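Local coordinates for protein dihydropteroate synthase (Xanthomonas albilineans, PDB 6Q62) that probably catalyses the condensation of para-aminobenzoate with 6-hydroxymethyl-7,8-dihydropterin diphosphate to form 7,8-dihydropteroate, a step of folate biosynthesis, at residues A[141-146]-A[172-177]; A[176-181]-A[185-190]. All blocks are in the same frame, centred on the assembly; numbering follows the deposited sequence.

Interaction 1. Residues A[141-146]-A[172-177]; sequences VVLMHM and ERIFAA. With 6GU (6-chloroguanine), chain E.
Leu143 places CG anti to its own carbonyl carbon (chi1 -52°) and then runs out straight (chi2 174°), which carries CD1 onto the helix backbone at Arg173. CD1 sits 3.7 Å from Arg173 O and 3.9 Å from Ile174 N, so the methyl rests on the peptide between these two residues. Arg173 CB closes one flank, and Ala177 CB, one turn on, touches Leu143 CD1 at 4.3 Å. Ile174 CG1 makes a similar apolar contact with the same methyl. No hydrogen bond crosses between the segments.

The Arg173 chain is bent at chi2 and chi3, folding back along its own helix. One face of its guanidinium lies over Ala176 CB, while NE donates to Ala124 O.

On the other face of strand 141-144, Val142 and Met144 line the 6-chloroguanine pocket. Met144 SD lies above the purine plane, 3.6 Å from N1 of the ligand. Val142 CG1 approaches the amino group N2 of the ligand at 3.9 Å.

The strand alternation of a TIM barrel is plain here: Leu143 faces the outer helix and its two neighbours face the ligand. The axes of strand 141-144 and helix segment 172-177 run at 143° to each other, 9.5 Å apart at the closest. Strand 187-190 flanks the contact through Leu187 and Ile189, which touch Ile174, and helix 130-137 adds Leu131 against Arg173.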
ATOM      1  N   VAL A 141     -19.276 -10.388  17.869  1.00  7.82           N
ATOM      2  CA  VAL A 141     -18.265  -9.990  18.862  1.00  7.99           C
ATOM      3  C   VAL A 141     -16.874 -10.339  18.379  1.00 10.33           C
ATOM      4  O   VAL A 141     -16.649 -11.439  17.876  1.00 11.01           O
ATOM      5  CB  VAL A 141     -18.545 -10.567  20.284  1.00 10.34           C
ATOM      6  CG1 VAL A 141     -18.572 -12.110  20.246  1.00 10.93           C
ATOM      7  CG2 VAL A 141     -17.489 -10.072  21.293  1.00  9.99           C
ATOM      8  N   VAL A 142     -15.933  -9.414  18.567  1.00  8.20           N
ATOM      9  CA  VAL A 142     -14.539  -9.653  18.235  1.00  7.28           C
ATOM     10  C   VAL A 142     -13.831 -10.120  19.498  1.00  8.78           C
ATOM     11  O   VAL A 142     -13.843  -9.408  20.498  1.00 10.16           O
ATOM     12  CB  VAL A 142     -13.831  -8.377  17.694  1.00 10.42           C
ATOM     13  CG1 VAL A 142     -12.369  -8.673  17.340  1.00  9.91           C
ATOM     14  CG2 VAL A 142     -14.571  -7.768  16.498  1.00  9.84           C
ATOM     15  N   LEU A 143     -13.150 -11.265  19.423  1.00  9.09           N
ATOM     16  CA  LEU A 143     -12.348 -11.796  20.498  1.00  8.26           C
ATOM     17  C   LEU A 143     -10.885 -11.540  20.165  1.00 10.21           C
ATOM     18  O   LEU A 143     -10.335 -12.155  19.256  1.00 10.21           O
ATOM     19  CB  LEU A 143     -12.615 -13.304  20.667  1.00  8.41           C
ATOM     20  CG  LEU A 143     -14.103 -13.743  20.806  1.00  9.72           C
ATOM     21  CD1 LEU A 143     -14.209 -15.272  20.808  1.00  9.63           C
ATOM     22  CD2 LEU A 143     -14.753 -13.174  22.098  1.00 11.63           C
ATOM     23  N   MET A 144     -10.267 -10.627  20.880  1.00  7.82           N
ATOM     24  CA  MET A 144      -8.887 -10.252  20.602  1.00  8.40           C
ATOM     25  C   MET A 144      -7.928 -10.896  21.593  1.00 13.30           C
ATOM     26  O   MET A 144      -8.320 -11.189  22.732  1.00 12.75           O
ATOM     27  CB  MET A 144      -8.778  -8.719  20.656  1.00  9.54           C
ATOM     28  CG  MET A 144      -7.517  -8.159  19.970  1.00 11.47           C
ATOM     29  SD  MET A 144      -7.139  -6.463  20.473  1.00 13.47           S
ATOM     30  CE  MET A 144      -6.330  -6.775  22.050  1.00 10.88           C
ATOM     31  N   HIS A 145      -6.671 -11.097  21.178  1.00 11.16           N
ATOM     32  CA  HIS A 145      -5.657 -11.606  22.080  1.00 10.62           C
ATOM     33  C   HIS A 145      -4.887 -10.461  22.720  1.00 15.38           C
ATOM     34  O   HIS A 145      -4.363  -9.582  22.047  1.00 11.84           O
ATOM     35  CB  HIS A 145      -4.654 -12.539  21.379  1.00 10.60           C
ATOM     36  CG  HIS A 145      -3.504 -12.935  22.278  1.00 13.66           C
ATOM     37  ND1 HIS A 145      -2.344 -12.182  22.353  1.00 14.92           N
ATOM     38  CD2 HIS A 145      -3.397 -13.974  23.143  1.00 14.91           C
ATOM     39  CE1 HIS A 145      -1.567 -12.781  23.249  1.00 14.46           C
ATOM     40  NE2 HIS A 145      -2.148 -13.868  23.741  1.00 14.56           N
ATOM     41  N   MET A 146      -4.796 -10.490  24.042  1.00 14.98           N
ATOM     42  CA  MET A 146      -3.909  -9.600  24.775  1.00 16.07           C
ATOM     43  C   MET A 146      -3.439 -10.366  26.013  1.00 20.73           C
ATOM     44  O   MET A 146      -4.210 -11.151  26.538  1.00 22.04           O
ATOM     45  CB  MET A 146      -4.440  -8.168  25.023  1.00 19.39           C
ATOM     46  CG  MET A 146      -5.396  -8.035  26.168  1.00 23.63           C
ATOM     47  SD  MET A 146      -5.960  -6.340  26.325  1.00 27.21           S
ATOM     48  CE  MET A 146      -4.541  -5.579  27.014  1.00 25.37           C
ATOM     49  N   GLU A 172      -9.418 -21.282  22.790  1.00 14.51           N
ATOM     50  CA  GLU A 172      -9.994 -21.242  24.158  1.00 15.06           C
ATOM     51  C   GLU A 172     -11.133 -20.223  24.286  1.00 14.77           C
ATOM     52  O   GLU A 172     -12.170 -20.540  24.855  1.00 16.65           O
ATOM     53  CB  GLU A 172      -8.915 -20.909  25.183  1.00 16.18           C
ATOM     54  CG  GLU A 172      -7.969 -22.069  25.427  1.00 30.52           C
ATOM     55  CD  GLU A 172      -6.672 -21.757  26.147  1.00 52.33           C
ATOM     56  OE1 GLU A 172      -6.445 -20.582  26.517  1.00 35.48           O
ATOM     57  OE2 GLU A 172      -5.870 -22.701  26.324  1.00 54.22           O
ATOM     58  N   ARG A 173     -10.962 -19.019  23.712  1.00 11.51           N
ATOM     59  CA  ARG A 173     -12.007 -17.997  23.810  1.00 10.58           C
ATOM     60  C   ARG A 173     -13.199 -18.296  22.911  1.00 13.42           C
ATOM     61  O   ARG A 173     -14.327 -18.020  23.315  1.00 13.41           O
ATOM     62  CB  ARG A 173     -11.451 -16.583  23.568  1.00  8.09           C
ATOM     63  CG  ARG A 173     -10.327 -16.178  24.522  1.00 12.45           C
ATOM     64  CD  ARG A 173     -10.671 -16.406  26.008  1.00 14.21           C
ATOM     65  NE  ARG A 173     -11.915 -15.716  26.402  1.00 12.31           N
ATOM     66  CZ  ARG A 173     -12.665 -16.081  27.439  1.00 23.05           C
ATOM     67  NH1 ARG A 173     -13.761 -15.400  27.745  1.00 14.42           N
ATOM     68  NH2 ARG A 173     -12.318 -17.125  28.181  1.00 14.81           N
ATOM     69  N   ILE A 174     -12.969 -18.887  21.715  1.00 11.28           N
ATOM     70  CA  ILE A 174     -14.086 -19.290  20.835  1.00 10.30           C
ATOM     71  C   ILE A 174     -14.926 -20.326  21.624  1.00 14.70           C
ATOM     72  O   ILE A 174     -16.147 -20.242  21.636  1.00 13.61           O
ATOM     73  CB  ILE A 174     -13.572 -19.919  19.482  1.00 12.41           C
ATOM     74  CG1 ILE A 174     -12.952 -18.806  18.568  1.00 12.00           C
ATOM     75  CG2 ILE A 174     -14.728 -20.644  18.715  1.00 14.57           C
ATOM     76  CD1 ILE A 174     -12.046 -19.383  17.442  1.00 12.69           C
ATOM     77  N   PHE A 175     -14.256 -21.304  22.238  1.00 15.89           N
ATOM     78  CA  PHE A 175     -14.890 -22.377  23.015  1.00 16.67           C
ATOM     79  C   PHE A 175     -15.688 -21.793  24.190  1.00 17.93           C
ATOM     80  O   PHE A 175     -16.856 -22.147  24.338  1.00 17.07           O
ATOM     81  CB  PHE A 175     -13.826 -23.400  23.448  1.00 19.97           C
ATOM     82  CG  PHE A 175     -14.336 -24.566  24.256  1.00 23.67           C
ATOM     83  CD1 PHE A 175     -14.946 -25.650  23.635  1.00 28.54           C
ATOM     84  CD2 PHE A 175     -14.249 -24.558  25.641  1.00 27.73           C
ATOM     85  CE1 PHE A 175     -15.445 -26.716  24.391  1.00 30.07           C
ATOM     86  CE2 PHE A 175     -14.729 -25.633  26.395  1.00 31.34           C
ATOM     87  CZ  PHE A 175     -15.303 -26.715  25.761  1.00 29.73           C
ATOM     88  N   ALA A 176     -15.083 -20.884  24.981  1.00 13.90           N
ATOM     89  CA  ALA A 176     -15.744 -20.183  26.096  1.00 13.65           C
ATOM     90  C   ALA A 176     -16.990 -19.450  25.620  1.00 15.70           C
ATOM     91  O   ALA A 176     -18.038 -19.538  26.258  1.00 15.54           O
ATOM     92  CB  ALA A 176     -14.776 -19.211  26.731  1.00 13.67           C
ATOM     93  N   ALA A 177     -16.893 -18.752  24.470  1.00 12.28           N
ATOM     94  CA  ALA A 177     -18.052 -18.053  23.906  1.00 11.03           C
ATOM     95  C   ALA A 177     -19.143 -19.019  23.469  1.00 12.30           C
ATOM     96  O   ALA A 177     -20.317 -18.797  23.777  1.00 13.61           O
ATOM     97  CB  ALA A 177     -17.615 -17.165  22.741  1.00 11.63           C
TER
HETATM   98 CL6  6GU E 401      -5.602  -4.325  16.879  1.00 32.98          CL
HETATM   99  N1  6GU E 401      -7.966  -4.900  17.366  1.00 18.64           N
HETATM  100  C2  6GU E 401      -9.157  -4.648  18.046  1.00 16.84           C
HETATM  101  N2  6GU E 401     -10.073  -5.592  17.889  1.00 20.10           N
HETATM  102  N3  6GU E 401      -9.414  -3.553  18.848  1.00 12.39           N
HETATM  103  C4  6GU E 401      -8.349  -2.687  18.971  1.00 13.50           C
HETATM  104  C5  6GU E 401      -7.098  -2.890  18.329  1.00 20.19           C
HETATM  105  C6  6GU E 401      -7.018  -4.010  17.562  1.00 21.79           C
HETATM  106  N7  6GU E 401      -6.236  -1.851  18.670  1.00 20.52           N
HETATM  107  C8  6GU E 401      -6.997  -1.051  19.516  1.00 20.86           C
HETATM  108  N9  6GU E 401      -8.260  -1.516  19.712  1.00 18.12           N

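Interaction 2. Residues A[176-181]-A[185-190]; sequences AAEMAG and RRLLID. With 6GU (6-chloroguanine), chain E.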
ATOM      1  N   ALA A 176     -15.083 -20.884  24.981  1.00 13.90           N
ATOM      2  CA  ALA A 176     -15.744 -20.183  26.096  1.00 13.65           C
ATOM      3  C   ALA A 176     -16.990 -19.450  25.620  1.00 15.70           C
ATOM      4  O   ALA A 176     -18.038 -19.538  26.258  1.00 15.54           O
ATOM      5  CB  ALA A 176     -14.776 -19.211  26.731  1.00 13.67           C
ATOM      6  N   ALA A 177     -16.893 -18.752  24.470  1.00 12.28           N
ATOM      7  CA  ALA A 177     -18.052 -18.053  23.906  1.00 11.03           C
ATOM      8  C   ALA A 177     -19.143 -19.019  23.469  1.00 12.30           C
ATOM      9  O   ALA A 177     -20.317 -18.797  23.777  1.00 13.61           O
ATOM     10  CB  ALA A 177     -17.615 -17.165  22.741  1.00 11.63           C
ATOM     11  N   GLU A 178     -18.778 -20.101  22.750  1.00 11.78           N
ATOM     12  CA  GLU A 178     -19.780 -21.104  22.309  1.00 12.77           C
ATOM     13  C   GLU A 178     -20.477 -21.768  23.498  1.00 17.01           C
ATOM     14  O   GLU A 178     -21.705 -21.922  23.487  1.00 14.47           O
ATOM     15  CB  GLU A 178     -19.129 -22.170  21.429  1.00 13.75           C
ATOM     16  CG  GLU A 178     -18.833 -21.645  20.030  1.00 17.00           C
ATOM     17  CD  GLU A 178     -18.543 -22.796  19.095  1.00 35.34           C
ATOM     18  OE1 GLU A 178     -17.358 -23.174  18.970  1.00 24.19           O
ATOM     19  OE2 GLU A 178     -19.512 -23.363  18.542  1.00 27.91           O
ATOM     20  N   MET A 179     -19.693 -22.129  24.524  1.00 15.73           N
ATOM     21  CA  MET A 179     -20.229 -22.753  25.739  1.00 17.08           C
ATOM     22  C   MET A 179     -21.165 -21.821  26.530  1.00 17.70           C
ATOM     23  O   MET A 179     -22.053 -22.323  27.207  1.00 17.46           O
ATOM     24  CB  MET A 179     -19.109 -23.293  26.645  1.00 20.99           C
ATOM     25  CG  MET A 179     -18.412 -24.547  26.120  1.00 28.20           C
ATOM     26  SD  MET A 179     -19.454 -25.843  25.416  1.00 35.50           S
ATOM     27  CE  MET A 179     -20.343 -26.374  26.887  1.00 32.82           C
ATOM     28  N   ALA A 180     -21.002 -20.479  26.409  1.00 12.49           N
ATOM     29  CA  ALA A 180     -21.855 -19.475  27.041  1.00 12.46           C
ATOM     30  C   ALA A 180     -23.145 -19.248  26.232  1.00 16.93           C
ATOM     31  O   ALA A 180     -24.000 -18.476  26.643  1.00 17.45           O
ATOM     32  CB  ALA A 180     -21.104 -18.155  27.201  1.00 13.09           C
ATOM     33  N   GLY A 181     -23.256 -19.897  25.072  1.00 13.37           N
ATOM     34  CA  GLY A 181     -24.449 -19.741  24.249  1.00 14.03           C
ATOM     35  C   GLY A 181     -24.338 -18.694  23.160  1.00 18.47           C
ATOM     36  O   GLY A 181     -25.352 -18.288  22.582  1.00 20.25           O
ATOM     37  N   ARG A 185     -21.402 -18.305  14.566  1.00 13.87           N
ATOM     38  CA  ARG A 185     -21.530 -17.445  13.391  1.00 13.91           C
ATOM     39  C   ARG A 185     -21.397 -15.960  13.726  1.00 15.74           C
ATOM     40  O   ARG A 185     -21.278 -15.133  12.814  1.00 16.98           O
ATOM     41  CB  ARG A 185     -22.874 -17.687  12.665  1.00 16.93           C
ATOM     42  CG  ARG A 185     -22.955 -19.068  12.000  1.00 28.37           C
ATOM     43  CD  ARG A 185     -24.371 -19.409  11.582  1.00 36.43           C
ATOM     44  NE  ARG A 185     -25.192 -19.860  12.707  1.00 42.86           N
ATOM     45  CZ  ARG A 185     -26.445 -20.297  12.594  1.00 60.98           C
ATOM     46  NH1 ARG A 185     -27.034 -20.350  11.402  1.00 45.99           N
ATOM     47  NH2 ARG A 185     -27.117 -20.687  13.668  1.00 45.96           N
ATOM     48  N   ARG A 186     -21.489 -15.621  15.020  1.00 12.35           N
ATOM     49  CA  ARG A 186     -21.391 -14.234  15.455  1.00 11.22           C
ATOM     50  C   ARG A 186     -19.961 -13.911  15.939  1.00 15.14           C
ATOM     51  O   ARG A 186     -19.716 -12.799  16.389  1.00 16.33           O
ATOM     52  CB  ARG A 186     -22.428 -13.980  16.580  1.00 11.73           C
ATOM     53  CG  ARG A 186     -23.862 -13.812  16.019  1.00 14.57           C
ATOM     54  CD  ARG A 186     -24.894 -13.527  17.087  1.00 19.34           C
ATOM     55  NE  ARG A 186     -26.226 -13.440  16.488  1.00 30.34           N
ATOM     56  CZ  ARG A 186     -27.222 -14.271  16.755  1.00 42.37           C
ATOM     57  NH1 ARG A 186     -27.065 -15.240  17.645  1.00 31.68           N
ATOM     58  NH2 ARG A 186     -28.401 -14.111  16.168  1.00 31.83           N
ATOM     59  N   LEU A 187     -19.039 -14.861  15.883  1.00  9.36           N
ATOM     60  CA  LEU A 187     -17.685 -14.631  16.395  1.00  9.61           C
ATOM     61  C   LEU A 187     -16.723 -14.149  15.337  1.00 14.23           C
ATOM     62  O   LEU A 187     -16.783 -14.609  14.191  1.00 12.80           O
ATOM     63  CB  LEU A 187     -17.108 -15.917  17.012  1.00  9.50           C
ATOM     64  CG  LEU A 187     -17.895 -16.562  18.157  1.00 12.76           C
ATOM     65  CD1 LEU A 187     -17.198 -17.820  18.646  1.00 12.19           C
ATOM     66  CD2 LEU A 187     -18.095 -15.600  19.322  1.00 13.07           C
ATOM     67  N   LEU A 188     -15.760 -13.292  15.750  1.00 10.78           N
ATOM     68  CA  LEU A 188     -14.633 -12.845  14.941  1.00  9.38           C
ATOM     69  C   LEU A 188     -13.453 -12.981  15.878  1.00 10.11           C
ATOM     70  O   LEU A 188     -13.642 -12.907  17.103  1.00  9.41           O
ATOM     71  CB  LEU A 188     -14.753 -11.373  14.505  1.00 10.00           C
ATOM     72  CG  LEU A 188     -15.930 -11.036  13.567  1.00 13.77           C
ATOM     73  CD1 LEU A 188     -17.116 -10.545  14.346  1.00 15.52           C
ATOM     74  CD2 LEU A 188     -15.517  -9.958  12.586  1.00 14.73           C
ATOM     75  N   ILE A 189     -12.249 -13.202  15.325  1.00  7.49           N
ATOM     76  CA  ILE A 189     -11.051 -13.288  16.175  1.00  7.43           C
ATOM     77  C   ILE A 189     -10.019 -12.287  15.696  1.00 12.34           C
ATOM     78  O   ILE A 189     -10.069 -11.845  14.551  1.00 12.42           O
ATOM     79  CB  ILE A 189     -10.484 -14.711  16.302  1.00 11.08           C
ATOM     80  CG1 ILE A 189     -10.076 -15.288  14.898  1.00 10.49           C
ATOM     81  CG2 ILE A 189     -11.467 -15.596  17.084  1.00 10.95           C
ATOM     82  CD1 ILE A 189      -9.395 -16.673  14.949  1.00 14.36           C
ATOM     83  N   ASP A 190      -9.091 -11.919  16.578  1.00  9.11           N
ATOM     84  CA  ASP A 190      -8.106 -10.914  16.227  1.00  9.36           C
ATOM     85  C   ASP A 190      -6.840 -11.251  17.023  1.00 12.28           C
ATOM     86  O   ASP A 190      -6.923 -11.380  18.253  1.00 11.85           O
ATOM     87  CB  ASP A 190      -8.685  -9.559  16.649  1.00  9.21           C
ATOM     88  CG  ASP A 190      -7.827  -8.348  16.396  1.00 13.46           C
ATOM     89  OD1 ASP A 190      -6.591  -8.500  16.287  1.00 12.35           O
ATOM     90  OD2 ASP A 190      -8.376  -7.251  16.354  1.00 15.70           O
TER
HETATM   91 CL6  6GU E 401      -5.602  -4.325  16.879  1.00 32.98          CL
HETATM   92  N1  6GU E 401      -7.966  -4.900  17.366  1.00 18.64           N
HETATM   93  C2  6GU E 401      -9.157  -4.648  18.046  1.00 16.84           C
HETATM   94  N2  6GU E 401     -10.073  -5.592  17.889  1.00 20.10           N
HETATM   95  N3  6GU E 401      -9.414  -3.553  18.848  1.00 12.39           N
HETATM   96  C4  6GU E 401      -8.349  -2.687  18.971  1.00 13.50           C
HETATM   97  C5  6GU E 401      -7.098  -2.890  18.329  1.00 20.19           C
HETATM   98  C6  6GU E 401      -7.018  -4.010  17.562  1.00 21.79           C
HETATM   99  N7  6GU E 401      -6.236  -1.851  18.670  1.00 20.52           N
HETATM  100  C8  6GU E 401      -6.997  -1.051  19.516  1.00 20.86           C
HETATM  101  N9  6GU E 401      -8.260  -1.516  19.712  1.00 18.12           N
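The contact belongs to the alpha-beta step of the TIM barrel, where helix 162-179 ends and the chain returns to strand 187-190. One apolar pair carries it: Ala177 CB packs against Leu187 CD2 at 3.8 Å. Leu187 CD1 is a little further from the same methyl, so Ala177 meets both branches of the leucine fork. Leu187 holds CG anti to its carbonyl carbon, which directs the fork at the helix. Beside this pair, Glu178 CG lies 4.4 Å from Leu187 CD1, so only the aliphatic part of the glutamate takes part.

Past this point the helix closes in a Schellman motif at Gly181. Gly181 N donates to Glu178 O at 3.0 Å. The positive phi of 95° suits glycine, because a CB at these backbone angles would be jammed against the carbonyl O of Ala180.

At the far end of the strand Asp190 reaches the pocket. Its CG is anti to the backbone N (chi1 179°), and OD2 accepts a hydrogen bond from N2 of 6-chloroguanine at 2.8 Å, with an N-H...O angle of 140°. OD2 is also 2.6 Å from N1 of the ligand. Gly192 N donates to OD1 and so helps to fix the side chain.

The chemistry is therefore divided along one strand. Purely apolar packing joins its start to the helix, while the acidic side chain of Asp190 at its end meets the N1/N2 edge of the base, consistent with recognition of the similar edge of a pterin.

How the interactions relate
From the N terminus, strand 141-144 comes first. Interaction 1 closes the loop that runs from it to the outer helix 162-179. Interaction 2 closes a much shorter loop, from the end of that helix to strand 187-190. The two loops follow one another, sharing Ala176 and Ala177, and neither encloses the other. Together they make a beta-alpha-beta crossover in which one helix covers two parallel neighbouring strands. The strands are joined directly by probable hydrogen bonds, Val141 N to Arg186 O and Leu143 N to Leu188 O. Their C-terminal ends also converge on the ligand, where Met144 packs against Asp190 beside 6-chloroguanine.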